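Local coordinates for N-alpha-acetyltransferase 35, NatC auxiliary subunit (Saccharomyces cerevisiae, PDB 6YGA), which serves as the auxiliary subunit of the NatC N-terminal acetyltransferase, which acetylates the N-terminal methionine of L-A virus Gag protein, at residues Phe328-Glu333 with Ile338-Phe343; Cys552-Phe557 with Glu634-Asn639; Ala90-Arg95 with Gly271-Tyr276. All blocks are in the same frame, centred on the assembly; numbering follows the deposited sequence.

All three contacts are mostly buried and lack direct hydrogen bonds across their segments, yet they join different elements. Contact 1, with its centre about 6 Å from the chain centre, is the most central and joins a short inter-helix loop to the helix that follows it. Contacts 2 and 3 lie about 30 and 31 Å from that centre, on opposite sides of it, and their own centres are about 57 Å apart. Contact 2 is helix against helix and aliphatic, whereas contact 3 sets a helix against a loop through an arginine chain lying over a phenylalanine ring. Contact 1 pairs two phenylalanines beside an amide and an arginine methylene. No two contacts touch.

Contact 1. Residues Phe328-Glu333 with Ile338-Phe343; sequences FFNKLE and IARILF. With EDO (1,2-ethanediol), chain C.
In the loop joining helices 319-328 and 337-347, Phe-329 and Asn-330 pack onto Phe-343 and Arg-340 of the second helix. The aromatic pair is oblique: centroids lie 4.8 Å apart, with planes at 39°, and the nearest atoms are Phe-329 CZ and Phe-343 CD2 at 3.8 Å. Phe-329 CE1 sits over one face of the Phe-343 ring, displaced toward its rim. A face of the Phe-329 ring carries Asn-330 CB, 3.5 Å above its plane and over its centre. Loop and helix both belong to the region whose sequence is related to TPR proteins, the connection between two successive helices folding back onto the second. The Asn-330 amide lies against the Arg-340 CD methylene, ND2 to CD 3.7 Å, without a hydrogen bond, the two side chains running roughly perpendicular. Its OD1 accepts from Arg-335 N and its ND2 donates to Cys-402 O. The bend about CG-CD of Arg-340 (chi3 -71°) turns the guanidinium away from that amide; NE meets Arg-335 O and NH2 forms a salt bridge with Asp-176. Lys-331 NZ donates to O1 of a 1,2-ethanediol, probably from the crystallisation liquor, at 3.0 Å, and is also hydrogen-bonded to Lys-327 O.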
ATOM      1  N   PHE B 328      13.803   0.105 -12.900  1.00 36.13           N
ATOM      2  CA  PHE B 328      12.872  -0.199 -13.975  1.00 35.15           C
ATOM      3  C   PHE B 328      12.063  -1.478 -13.793  1.00 37.29           C
ATOM      4  O   PHE B 328      11.003  -1.595 -14.416  1.00 38.90           O
ATOM      5  CB  PHE B 328      13.617  -0.294 -15.316  1.00 34.25           C
ATOM      6  CG  PHE B 328      14.026   1.037 -15.885  1.00 36.67           C
ATOM      7  CD1 PHE B 328      13.133   1.789 -16.631  1.00 36.95           C
ATOM      8  CD2 PHE B 328      15.307   1.531 -15.686  1.00 37.54           C
ATOM      9  CE1 PHE B 328      13.504   3.013 -17.164  1.00 35.77           C
ATOM     10  CE2 PHE B 328      15.685   2.756 -16.216  1.00 37.01           C
ATOM     11  CZ  PHE B 328      14.782   3.497 -16.956  1.00 36.18           C
ATOM     12  N   PHE B 329      12.514  -2.432 -12.972  1.00 37.33           N
ATOM     13  CA  PHE B 329      11.834  -3.726 -12.942  1.00 41.14           C
ATOM     14  C   PHE B 329      10.426  -3.617 -12.377  1.00 41.01           C
ATOM     15  O   PHE B 329       9.556  -4.423 -12.725  1.00 41.50           O
ATOM     16  CB  PHE B 329      12.651  -4.746 -12.144  1.00 43.40           C
ATOM     17  CG  PHE B 329      12.250  -4.859 -10.696  1.00 40.71           C
ATOM     18  CD1 PHE B 329      12.683  -3.923  -9.774  1.00 38.72           C
ATOM     19  CD2 PHE B 329      11.458  -5.911 -10.256  1.00 37.89           C
ATOM     20  CE1 PHE B 329      12.324  -4.022  -8.438  1.00 39.34           C
ATOM     21  CE2 PHE B 329      11.092  -6.017  -8.923  1.00 35.40           C
ATOM     22  CZ  PHE B 329      11.528  -5.072  -8.011  1.00 37.05           C
ATOM     23  N   ASN B 330      10.178  -2.623 -11.525  1.00 42.03           N
ATOM     24  CA  ASN B 330       8.899  -2.460 -10.844  1.00 41.71           C
ATOM     25  C   ASN B 330       8.303  -1.082 -11.103  1.00 43.98           C
ATOM     26  O   ASN B 330       7.502  -0.591 -10.304  1.00 44.89           O
ATOM     27  CB  ASN B 330       9.081  -2.699  -9.342  1.00 40.49           C
ATOM     28  CG  ASN B 330       7.771  -2.947  -8.617  1.00 40.99           C
ATOM     29  OD1 ASN B 330       6.835  -3.509  -9.181  1.00 46.75           O
ATOM     30  ND2 ASN B 330       7.696  -2.513  -7.364  1.00 36.38           N
ATOM     31  N   LYS B 331       8.675  -0.449 -12.213  1.00 45.46           N
ATOM     32  CA  LYS B 331       8.373   0.959 -12.444  1.00 43.33           C
ATOM     33  C   LYS B 331       7.195   1.185 -13.377  1.00 46.22           C
ATOM     34  O   LYS B 331       6.384   2.081 -13.133  1.00 46.29           O
ATOM     35  CB  LYS B 331       9.607   1.668 -13.012  1.00 40.33           C
ATOM     36  CG  LYS B 331       9.484   3.178 -13.112  1.00 40.86           C
ATOM     37  CD  LYS B 331       9.132   3.802 -11.765  1.00 45.23           C
ATOM     38  CE  LYS B 331      10.177   3.503 -10.690  1.00 47.84           C
ATOM     39  NZ  LYS B 331      11.520   4.066 -10.999  1.00 49.39           N
ATOM     40  N   LEU B 332       7.094   0.407 -14.456  1.00 48.97           N
ATOM     41  CA  LEU B 332       6.033   0.632 -15.429  1.00 51.30           C
ATOM     42  C   LEU B 332       4.684   0.169 -14.894  1.00 54.95           C
ATOM     43  O   LEU B 332       3.661   0.827 -15.118  1.00 56.80           O
ATOM     44  CB  LEU B 332       6.384  -0.070 -16.736  1.00 51.61           C
ATOM     45  CG  LEU B 332       7.640   0.515 -17.383  1.00 50.74           C
ATOM     46  CD1 LEU B 332       8.023  -0.285 -18.600  1.00 53.99           C
ATOM     47  CD2 LEU B 332       7.412   1.972 -17.751  1.00 48.12           C
ATOM     48  N   GLU B 333       4.660  -0.956 -14.185  1.00 57.25           N
ATOM     49  CA  GLU B 333       3.460  -1.397 -13.490  1.00 60.25           C
ATOM     50  C   GLU B 333       3.875  -2.223 -12.283  1.00 55.09           C
ATOM     51  O   GLU B 333       4.980  -2.771 -12.230  1.00 55.41           O
ATOM     52  CB  GLU B 333       2.524  -2.196 -14.407  1.00 68.59           C
ATOM     53  CG  GLU B 333       3.083  -3.525 -14.879  1.00 76.52           C
ATOM     54  CD  GLU B 333       2.128  -4.266 -15.797  1.00 85.67           C
ATOM     55  OE1 GLU B 333       1.131  -3.660 -16.242  1.00 88.03           O
ATOM     56  OE2 GLU B 333       2.376  -5.459 -16.073  1.00 92.73           O
ATOM     57  N   ILE B 338       4.456 -11.756  -4.847  1.00 39.92           N
ATOM     58  CA  ILE B 338       5.453 -12.803  -4.632  1.00 40.70           C
ATOM     59  C   ILE B 338       6.790 -12.384  -5.228  1.00 42.53           C
ATOM     60  O   ILE B 338       7.843 -12.511  -4.591  1.00 43.83           O
ATOM     61  CB  ILE B 338       4.970 -14.142  -5.218  1.00 40.73           C
ATOM     62  CG1 ILE B 338       3.714 -14.638  -4.492  1.00 40.85           C
ATOM     63  CG2 ILE B 338       6.071 -15.185  -5.136  1.00 38.79           C
ATOM     64  CD1 ILE B 338       3.935 -14.990  -3.038  1.00 38.70           C
ATOM     65  N   ALA B 339       6.767 -11.864  -6.457  1.00 41.35           N
ATOM     66  CA  ALA B 339       8.001 -11.394  -7.076  1.00 40.54           C
ATOM     67  C   ALA B 339       8.578 -10.203  -6.320  1.00 39.70           C
ATOM     68  O   ALA B 339       9.802 -10.040  -6.249  1.00 39.40           O
ATOM     69  CB  ALA B 339       7.752 -11.030  -8.540  1.00 40.35           C
ATOM     70  N   ARG B 340       7.717  -9.361  -5.747  1.00 38.23           N
ATOM     71  CA  ARG B 340       8.211  -8.191  -5.028  1.00 37.90           C
ATOM     72  C   ARG B 340       8.838  -8.580  -3.695  1.00 41.41           C
ATOM     73  O   ARG B 340       9.793  -7.940  -3.245  1.00 45.11           O
ATOM     74  CB  ARG B 340       7.086  -7.176  -4.828  1.00 36.92           C
ATOM     75  CG  ARG B 340       6.634  -6.530  -6.125  1.00 37.93           C
ATOM     76  CD  ARG B 340       5.798  -5.282  -5.898  1.00 39.04           C
ATOM     77  NE  ARG B 340       4.473  -5.581  -5.364  1.00 41.02           N
ATOM     78  CZ  ARG B 340       4.098  -5.345  -4.111  1.00 41.47           C
ATOM     79  NH1 ARG B 340       4.951  -4.802  -3.252  1.00 39.02           N
ATOM     80  NH2 ARG B 340       2.868  -5.646  -3.719  1.00 41.86           N
ATOM     81  N   ILE B 341       8.312  -9.614  -3.038  1.00 41.99           N
ATOM     82  CA  ILE B 341       8.988 -10.142  -1.857  1.00 43.55           C
ATOM     83  C   ILE B 341      10.263 -10.861  -2.262  1.00 44.17           C
ATOM     84  O   ILE B 341      11.283 -10.797  -1.564  1.00 45.34           O
ATOM     85  CB  ILE B 341       8.052 -11.074  -1.069  1.00 46.05           C
ATOM     86  CG1 ILE B 341       6.769 -10.345  -0.673  1.00 47.18           C
ATOM     87  CG2 ILE B 341       8.760 -11.630   0.166  1.00 45.98           C
ATOM     88  CD1 ILE B 341       5.748 -11.240   0.012  1.00 47.51           C
ATOM     89  N   LEU B 342      10.227 -11.550  -3.403  1.00 44.93           N
ATOM     90  CA  LEU B 342      11.338 -12.409  -3.795  1.00 48.03           C
ATOM     91  C   LEU B 342      12.595 -11.600  -4.088  1.00 49.48           C
ATOM     92  O   LEU B 342      13.704 -12.015  -3.726  1.00 50.35           O
ATOM     93  CB  LEU B 342      10.937 -13.246  -5.010  1.00 50.17           C
ATOM     94  CG  LEU B 342      11.830 -14.444  -5.324  1.00 54.05           C
ATOM     95  CD1 LEU B 342      11.822 -15.411  -4.156  1.00 55.89           C
ATOM     96  CD2 LEU B 342      11.363 -15.129  -6.597  1.00 54.33           C
ATOM     97  N   PHE B 343      12.441 -10.435  -4.722  1.00 46.71           N
ATOM     98  CA  PHE B 343      13.607  -9.677  -5.172  1.00 45.77           C
ATOM     99  C   PHE B 343      14.552  -9.298  -4.034  1.00 44.32           C
ATOM    100  O   PHE B 343      15.747  -9.626  -4.129  1.00 46.21           O
ATOM    101  CB  PHE B 343      13.147  -8.451  -5.970  1.00 44.11           C
ATOM    102  CG  PHE B 343      14.200  -7.395  -6.104  1.00 43.19           C
ATOM    103  CD1 PHE B 343      15.296  -7.582  -6.935  1.00 40.22           C
ATOM    104  CD2 PHE B 343      14.096  -6.213  -5.397  1.00 43.05           C
ATOM    105  CE1 PHE B 343      16.265  -6.608  -7.050  1.00 38.09           C
ATOM    106  CE2 PHE B 343      15.060  -5.234  -5.508  1.00 38.67           C
ATOM    107  CZ  PHE B 343      16.146  -5.430  -6.336  1.00 36.07           C
TER
HETATM  108  C1  EDO C 824      13.574   5.549 -14.195  1.00 67.99           C
HETATM  109  O1  EDO C 824      12.487   5.800 -13.296  1.00 69.22           O
HETATM  110  C2  EDO C 824      14.250   6.867 -14.552  1.00 67.69           C
HETATM  111  O2  EDO C 824      15.401   6.612 -15.367  1.00 68.10           O

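Contact 2. Residues Cys552-Phe557 with Glu634-Asn639; sequences CLIEVF and ETEVRN. With EDO (1,2-ethanediol), chain Y.
Apolar contact between Ile-554 and the pair Glu-636 and Val-637 joins helix 511-564 to helix 619-653. The backbones come nearest at Ile-554 and Glu-636, whose CA atoms are 7.5 Å apart. Ile-554 does the reaching: its CD1 lies 3.7 Å from Val-637 CG2 and 3.9 Å from Glu-636 CB. CG1, one carbon back, meets the same CB at 4.1 Å, so the CG1-CD1 branch runs against the start of the glutamate chain while its terminal methyl also touches valine. The nearly extended chi2 of 168° carries that methyl outward from its own helix. Ile-554 and Val-637 meet nearly perpendicularly, and valine offers the branch anti to its carbonyl carbon.

The polar interactions leave from the end of Glu-636. Its CB and CG serve the apolar surface, then the bend at chi2 (67°) turns the carboxylate aside. OE2 accepts from O2 of a bound 1,2-ethanediol at 3.0 Å, a molecule probably from the crystallisation liquor. The same OE2 is hydrogen-bonded to Ser-550 OG, a polar tie to the helix of Ile-554, while the diol also bonds Ser-643 OG.

Phe-557 meets Phe-632 of helix 619-653, one more contact between the same two helices, and Val-637 touches Ser-686 of helix 668-701. The arrangement is packing of two long helices through aliphatic side chains in an all-helical part of the chain, whose sequence is related to TPR proteins.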
ATOM      1  N   CYS B 552       9.574  19.803 -16.632  1.00 36.54           N
ATOM      2  CA  CYS B 552       9.065  20.632 -15.543  1.00 37.52           C
ATOM      3  C   CYS B 552       8.849  22.068 -16.001  1.00 39.91           C
ATOM      4  O   CYS B 552       7.821  22.681 -15.687  1.00 40.96           O
ATOM      5  CB  CYS B 552      10.030  20.598 -14.360  1.00 36.58           C
ATOM      6  SG  CYS B 552      10.268  18.968 -13.639  1.00 39.24           S
ATOM      7  N   LEU B 553       9.814  22.625 -16.734  1.00 39.59           N
ATOM      8  CA  LEU B 553       9.668  23.986 -17.236  1.00 39.04           C
ATOM      9  C   LEU B 553       8.467  24.092 -18.163  1.00 39.14           C
ATOM     10  O   LEU B 553       7.690  25.049 -18.086  1.00 41.25           O
ATOM     11  CB  LEU B 553      10.946  24.421 -17.951  1.00 38.96           C
ATOM     12  CG  LEU B 553      11.099  25.908 -18.272  1.00 42.34           C
ATOM     13  CD1 LEU B 553      10.792  26.745 -17.042  1.00 41.62           C
ATOM     14  CD2 LEU B 553      12.509  26.200 -18.775  1.00 44.85           C
ATOM     15  N   ILE B 554       8.300  23.108 -19.049  1.00 36.97           N
ATOM     16  CA  ILE B 554       7.142  23.092 -19.938  1.00 36.60           C
ATOM     17  C   ILE B 554       5.852  23.123 -19.130  1.00 37.48           C
ATOM     18  O   ILE B 554       4.905  23.840 -19.472  1.00 40.00           O
ATOM     19  CB  ILE B 554       7.211  21.867 -20.866  1.00 37.35           C
ATOM     20  CG1 ILE B 554       8.290  22.086 -21.928  1.00 37.06           C
ATOM     21  CG2 ILE B 554       5.852  21.584 -21.498  1.00 39.31           C
ATOM     22  CD1 ILE B 554       8.640  20.850 -22.705  1.00 37.73           C
ATOM     23  N   GLU B 555       5.806  22.368 -18.030  1.00 31.92           N
ATOM     24  CA  GLU B 555       4.630  22.390 -17.166  1.00 32.07           C
ATOM     25  C   GLU B 555       4.451  23.753 -16.504  1.00 35.15           C
ATOM     26  O   GLU B 555       3.325  24.254 -16.400  1.00 37.78           O
ATOM     27  CB  GLU B 555       4.745  21.288 -16.114  1.00 33.06           C
ATOM     28  CG  GLU B 555       4.759  19.873 -16.686  1.00 34.30           C
ATOM     29  CD  GLU B 555       3.363  19.308 -16.903  1.00 35.86           C
ATOM     30  OE1 GLU B 555       2.414  20.091 -17.123  1.00 36.19           O
ATOM     31  OE2 GLU B 555       3.215  18.071 -16.843  1.00 35.32           O
ATOM     32  N   VAL B 556       5.549  24.369 -16.057  1.00 34.12           N
ATOM     33  CA  VAL B 556       5.470  25.681 -15.416  1.00 33.05           C
ATOM     34  C   VAL B 556       4.941  26.726 -16.395  1.00 34.17           C
ATOM     35  O   VAL B 556       4.066  27.532 -16.056  1.00 37.51           O
ATOM     36  CB  VAL B 556       6.842  26.079 -14.839  1.00 33.47           C
ATOM     37  CG1 VAL B 556       6.854  27.543 -14.417  1.00 34.34           C
ATOM     38  CG2 VAL B 556       7.198  25.187 -13.654  1.00 31.41           C
ATOM     39  N   PHE B 557       5.456  26.723 -17.628  1.00 31.44           N
ATOM     40  CA  PHE B 557       4.942  27.645 -18.640  1.00 36.50           C
ATOM     41  C   PHE B 557       3.458  27.409 -18.904  1.00 38.12           C
ATOM     42  O   PHE B 557       2.682  28.364 -19.024  1.00 40.71           O
ATOM     43  CB  PHE B 557       5.739  27.509 -19.937  1.00 37.75           C
ATOM     44  CG  PHE B 557       6.936  28.410 -20.013  1.00 39.29           C
ATOM     45  CD1 PHE B 557       6.780  29.775 -20.188  1.00 42.27           C
ATOM     46  CD2 PHE B 557       8.216  27.892 -19.921  1.00 40.61           C
ATOM     47  CE1 PHE B 557       7.881  30.610 -20.263  1.00 43.52           C
ATOM     48  CE2 PHE B 557       9.320  28.720 -19.996  1.00 42.06           C
ATOM     49  CZ  PHE B 557       9.152  30.081 -20.167  1.00 43.40           C
ATOM     50  N   GLU B 634       6.345  24.305 -27.686  1.00 44.08           N
ATOM     51  CA  GLU B 634       6.450  23.480 -28.886  1.00 50.60           C
ATOM     52  C   GLU B 634       7.905  23.194 -29.237  1.00 49.57           C
ATOM     53  O   GLU B 634       8.247  22.066 -29.612  1.00 50.40           O
ATOM     54  CB  GLU B 634       5.741  24.160 -30.057  1.00 59.05           C
ATOM     55  CG  GLU B 634       4.299  24.548 -29.773  1.00 64.55           C
ATOM     56  CD  GLU B 634       3.615  25.174 -30.973  1.00 71.15           C
ATOM     57  OE1 GLU B 634       4.080  24.944 -32.108  1.00 73.92           O
ATOM     58  OE2 GLU B 634       2.615  25.895 -30.781  1.00 75.42           O
ATOM     59  N   THR B 635       8.775  24.200 -29.124  1.00 46.70           N
ATOM     60  CA  THR B 635      10.179  24.006 -29.472  1.00 42.98           C
ATOM     61  C   THR B 635      10.860  23.059 -28.493  1.00 41.10           C
ATOM     62  O   THR B 635      11.606  22.160 -28.900  1.00 42.24           O
ATOM     63  CB  THR B 635      10.902  25.352 -29.510  1.00 45.85           C
ATOM     64  OG1 THR B 635      10.324  26.172 -30.533  1.00 50.54           O
ATOM     65  CG2 THR B 635      12.379  25.160 -29.807  1.00 47.28           C
ATOM     66  N   GLU B 636      10.604  23.239 -27.194  1.00 38.78           N
ATOM     67  CA  GLU B 636      11.251  22.408 -26.187  1.00 39.38           C
ATOM     68  C   GLU B 636      10.725  20.977 -26.211  1.00 41.31           C
ATOM     69  O   GLU B 636      11.480  20.039 -25.932  1.00 42.47           O
ATOM     70  CB  GLU B 636      11.066  23.024 -24.800  1.00 41.41           C
ATOM     71  CG  GLU B 636      12.013  22.479 -23.745  1.00 47.16           C
ATOM     72  CD  GLU B 636      13.462  22.848 -24.012  1.00 51.36           C
ATOM     73  OE1 GLU B 636      13.717  23.747 -24.842  1.00 53.23           O
ATOM     74  OE2 GLU B 636      14.351  22.236 -23.386  1.00 52.49           O
ATOM     75  N   VAL B 637       9.446  20.786 -26.547  1.00 39.88           N
ATOM     76  CA  VAL B 637       8.917  19.430 -26.671  1.00 40.48           C
ATOM     77  C   VAL B 637       9.671  18.664 -27.750  1.00 41.73           C
ATOM     78  O   VAL B 637      10.073  17.513 -27.544  1.00 44.23           O
ATOM     79  CB  VAL B 637       7.399  19.462 -26.936  1.00 40.47           C
ATOM     80  CG1 VAL B 637       6.939  18.158 -27.560  1.00 41.98           C
ATOM     81  CG2 VAL B 637       6.645  19.706 -25.635  1.00 37.12           C
ATOM     82  N   ARG B 638       9.910  19.296 -28.900  1.00 40.46           N
ATOM     83  CA  ARG B 638      10.630  18.607 -29.967  1.00 43.89           C
ATOM     84  C   ARG B 638      12.071  18.313 -29.565  1.00 43.10           C
ATOM     85  O   ARG B 638      12.613  17.255 -29.906  1.00 43.25           O
ATOM     86  CB  ARG B 638      10.586  19.428 -31.255  1.00 46.82           C
ATOM     87  CG  ARG B 638       9.183  19.671 -31.770  1.00 50.20           C
ATOM     88  CD  ARG B 638       9.212  20.261 -33.165  1.00 53.22           C
ATOM     89  NE  ARG B 638       7.871  20.546 -33.662  1.00 58.90           N
ATOM     90  CZ  ARG B 638       7.303  21.746 -33.626  1.00 62.39           C
ATOM     91  NH1 ARG B 638       7.962  22.777 -33.118  1.00 62.37           N
ATOM     92  NH2 ARG B 638       6.078  21.916 -34.103  1.00 65.38           N
ATOM     93  N   ASN B 639      12.709  19.232 -28.836  1.00 42.43           N
ATOM     94  CA  ASN B 639      14.059  18.965 -28.350  1.00 40.29           C
ATOM     95  C   ASN B 639      14.064  17.811 -27.357  1.00 38.75           C
ATOM     96  O   ASN B 639      14.981  16.981 -27.363  1.00 40.65           O
ATOM     97  CB  ASN B 639      14.657  20.221 -27.714  1.00 40.78           C
ATOM     98  CG  ASN B 639      14.914  21.322 -28.723  1.00 43.58           C
ATOM     99  OD1 ASN B 639      15.087  21.063 -29.915  1.00 47.18           O
ATOM    100  ND2 ASN B 639      14.945  22.561 -28.249  1.00 42.21           N
TER
HETATM  101  C1  EDO Y 814      17.212  18.374 -23.088  1.00 70.20           C
HETATM  102  O1  EDO Y 814      17.323  17.012 -22.660  1.00 72.29           O
HETATM  103  C2  EDO Y 814      15.911  18.581 -23.852  1.00 68.88           C
HETATM  104  O2  EDO Y 814      15.933  19.885 -24.444  1.00 69.66           O

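Contact 3. Residues Ala90-Arg95 with Gly271-Tyr276; sequences AAIADR and GAFSTY
Arg-95 of helix 85-104 lies over the ring of Phe-273, forming a CH-pi contact that packs a loop about 180 residues later in the chain, between helices 245-260 and 276-280, against this helix of the Mak10-family region. Starting at CB, the arginine sits 3.8 Å from Phe-273 CZ, above the far end of the ring. CG comes next and stands over the middle: it is 3.6 Å from the ring centroid and only 11° off the normal, the evidence for the CH-pi assignment. CD moves on toward the root of the ring, 3.5 Å from Phe-273 CD1, and NE follows at 3.5 Å from CG of the same phenylalanine. At the tip, the guanidinium has passed beyond the ring, and its face lies against Phe-273 CB, with NH2 3.7 Å from that atom. The arginine thus runs antiparallel to the phenylalanine side chain, consistent with the extended run from CG to NE (chi3 178°), which keeps the chain over the ring. Guanidinium and ring planes are 13° apart, close to parallel. Leu-293 also touches the arginine. Back at the helix, the carbonyl oxygen of Ile-92 meets the ring at its edge, in plane, 3.5 Å from Phe-273 CZ.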
ATOM      1  N   ALA B  90     -12.043 -32.422 -10.424  1.00 77.92           N
ATOM      2  CA  ALA B  90     -11.448 -31.410 -11.290  1.00 75.62           C
ATOM      3  C   ALA B  90     -12.015 -30.026 -10.996  1.00 72.24           C
ATOM      4  O   ALA B  90     -11.283 -29.032 -11.024  1.00 69.92           O
ATOM      5  CB  ALA B  90     -11.662 -31.781 -12.758  1.00 78.62           C
ATOM      6  N   ALA B  91     -13.316 -29.941 -10.706  1.00 73.27           N
ATOM      7  CA  ALA B  91     -13.909 -28.646 -10.382  1.00 71.86           C
ATOM      8  C   ALA B  91     -13.425 -28.137  -9.030  1.00 70.89           C
ATOM      9  O   ALA B  91     -13.229 -26.929  -8.850  1.00 68.77           O
ATOM     10  CB  ALA B  91     -15.433 -28.742 -10.407  1.00 73.53           C
ATOM     11  N   ILE B  92     -13.235 -29.041  -8.066  1.00 71.08           N
ATOM     12  CA  ILE B  92     -12.701 -28.652  -6.764  1.00 68.81           C
ATOM     13  C   ILE B  92     -11.283 -28.111  -6.910  1.00 70.61           C
ATOM     14  O   ILE B  92     -10.950 -27.044  -6.382  1.00 69.96           O
ATOM     15  CB  ILE B  92     -12.754 -29.844  -5.790  1.00 67.15           C
ATOM     16  CG1 ILE B  92     -14.193 -30.143  -5.366  1.00 71.90           C
ATOM     17  CG2 ILE B  92     -11.906 -29.581  -4.559  1.00 60.77           C
ATOM     18  CD1 ILE B  92     -14.323 -31.380  -4.498  1.00 73.68           C
ATOM     19  N   ALA B  93     -10.430 -28.835  -7.638  1.00 70.97           N
ATOM     20  CA  ALA B  93      -9.052 -28.388  -7.812  1.00 67.48           C
ATOM     21  C   ALA B  93      -8.992 -27.074  -8.581  1.00 67.37           C
ATOM     22  O   ALA B  93      -8.178 -26.200  -8.266  1.00 64.74           O
ATOM     23  CB  ALA B  93      -8.234 -29.465  -8.523  1.00 67.34           C
ATOM     24  N   ASP B  94      -9.851 -26.915  -9.589  1.00 69.71           N
ATOM     25  CA  ASP B  94      -9.841 -25.689 -10.380  1.00 69.48           C
ATOM     26  C   ASP B  94     -10.171 -24.472  -9.526  1.00 68.17           C
ATOM     27  O   ASP B  94      -9.468 -23.456  -9.578  1.00 67.12           O
ATOM     28  CB  ASP B  94     -10.824 -25.808 -11.541  1.00 72.88           C
ATOM     29  CG  ASP B  94     -11.175 -24.466 -12.136  1.00 73.65           C
ATOM     30  OD1 ASP B  94     -10.274 -23.809 -12.695  1.00 72.57           O
ATOM     31  OD2 ASP B  94     -12.355 -24.067 -12.042  1.00 75.55           O
ATOM     32  N   ARG B  95     -11.245 -24.552  -8.737  1.00 68.26           N
ATOM     33  CA  ARG B  95     -11.640 -23.407  -7.924  1.00 67.10           C
ATOM     34  C   ARG B  95     -10.587 -23.092  -6.869  1.00 65.85           C
ATOM     35  O   ARG B  95     -10.353 -21.921  -6.546  1.00 66.24           O
ATOM     36  CB  ARG B  95     -13.000 -23.663  -7.276  1.00 69.32           C
ATOM     37  CG  ARG B  95     -13.390 -22.622  -6.243  1.00 70.55           C
ATOM     38  CD  ARG B  95     -14.893 -22.501  -6.108  1.00 73.83           C
ATOM     39  NE  ARG B  95     -15.249 -21.524  -5.087  1.00 72.95           N
ATOM     40  CZ  ARG B  95     -16.478 -21.058  -4.888  1.00 75.15           C
ATOM     41  NH1 ARG B  95     -17.481 -21.477  -5.647  1.00 77.93           N
ATOM     42  NH2 ARG B  95     -16.701 -20.169  -3.932  1.00 74.48           N
ATOM     43  N   GLY B 271     -21.289 -26.583  -1.121  1.00 77.68           N
ATOM     44  CA  GLY B 271     -20.744 -26.578   0.218  1.00 76.28           C
ATOM     45  C   GLY B 271     -19.268 -26.895   0.305  1.00 72.24           C
ATOM     46  O   GLY B 271     -18.710 -26.867   1.411  1.00 69.81           O
ATOM     47  N   ALA B 272     -18.620 -27.209  -0.820  1.00 70.96           N
ATOM     48  CA  ALA B 272     -17.180 -27.444  -0.806  1.00 69.06           C
ATOM     49  C   ALA B 272     -16.421 -26.178  -0.431  1.00 67.21           C
ATOM     50  O   ALA B 272     -15.413 -26.235   0.284  1.00 66.64           O
ATOM     51  CB  ALA B 272     -16.717 -27.962  -2.166  1.00 68.12           C
ATOM     52  N   PHE B 273     -16.889 -25.028  -0.906  1.00 66.22           N
ATOM     53  CA  PHE B 273     -16.310 -23.733  -0.574  1.00 64.81           C
ATOM     54  C   PHE B 273     -17.391 -22.889   0.082  1.00 68.47           C
ATOM     55  O   PHE B 273     -18.452 -22.665  -0.511  1.00 72.25           O
ATOM     56  CB  PHE B 273     -15.760 -23.037  -1.822  1.00 61.75           C
ATOM     57  CG  PHE B 273     -14.705 -23.826  -2.543  1.00 61.01           C
ATOM     58  CD1 PHE B 273     -15.057 -24.821  -3.442  1.00 61.28           C
ATOM     59  CD2 PHE B 273     -13.361 -23.573  -2.325  1.00 58.39           C
ATOM     60  CE1 PHE B 273     -14.089 -25.551  -4.108  1.00 59.95           C
ATOM     61  CE2 PHE B 273     -12.387 -24.297  -2.989  1.00 57.35           C
ATOM     62  CZ  PHE B 273     -12.751 -25.289  -3.881  1.00 58.95           C
ATOM     63  N   SER B 274     -17.126 -22.427   1.300  1.00 68.56           N
ATOM     64  CA  SER B 274     -18.129 -21.690   2.055  1.00 69.97           C
ATOM     65  C   SER B 274     -17.437 -20.830   3.102  1.00 68.46           C
ATOM     66  O   SER B 274     -16.220 -20.901   3.293  1.00 63.97           O
ATOM     67  CB  SER B 274     -19.139 -22.640   2.710  1.00 72.04           C
ATOM     68  OG  SER B 274     -18.511 -23.465   3.675  1.00 71.73           O
ATOM     69  N   THR B 275     -18.238 -20.005   3.776  1.00 69.25           N
ATOM     70  CA  THR B 275     -17.795 -19.239   4.930  1.00 68.04           C
ATOM     71  C   THR B 275     -17.932 -20.023   6.232  1.00 71.67           C
ATOM     72  O   THR B 275     -17.922 -19.423   7.312  1.00 72.97           O
ATOM     73  CB  THR B 275     -18.575 -17.924   5.022  1.00 65.45           C
ATOM     74  OG1 THR B 275     -19.981 -18.196   4.983  1.00 65.61           O
ATOM     75  CG2 THR B 275     -18.213 -17.005   3.863  1.00 62.76           C
ATOM     76  N   TYR B 276     -18.058 -21.352   6.141  1.00 72.08           N
ATOM     77  CA  TYR B 276     -18.256 -22.184   7.325  1.00 72.65           C
ATOM     78  C   TYR B 276     -17.115 -22.019   8.322  1.00 69.81           C
ATOM     79  O   TYR B 276     -17.342 -21.980   9.537  1.00 70.68           O
ATOM     80  CB  TYR B 276     -18.394 -23.649   6.900  1.00 75.45           C
ATOM     81  CG  TYR B 276     -18.513 -24.654   8.030  1.00 79.45           C
ATOM     82  CD1 TYR B 276     -17.383 -25.228   8.599  1.00 79.84           C
ATOM     83  CD2 TYR B 276     -19.757 -25.048   8.509  1.00 83.90           C
ATOM     84  CE1 TYR B 276     -17.486 -26.152   9.626  1.00 83.94           C
ATOM     85  CE2 TYR B 276     -19.870 -25.974   9.534  1.00 88.42           C
ATOM     86  CZ  TYR B 276     -18.730 -26.521  10.088  1.00 88.90           C
ATOM     87  OH  TYR B 276     -18.837 -27.440  11.108  1.00 93.40           O
TER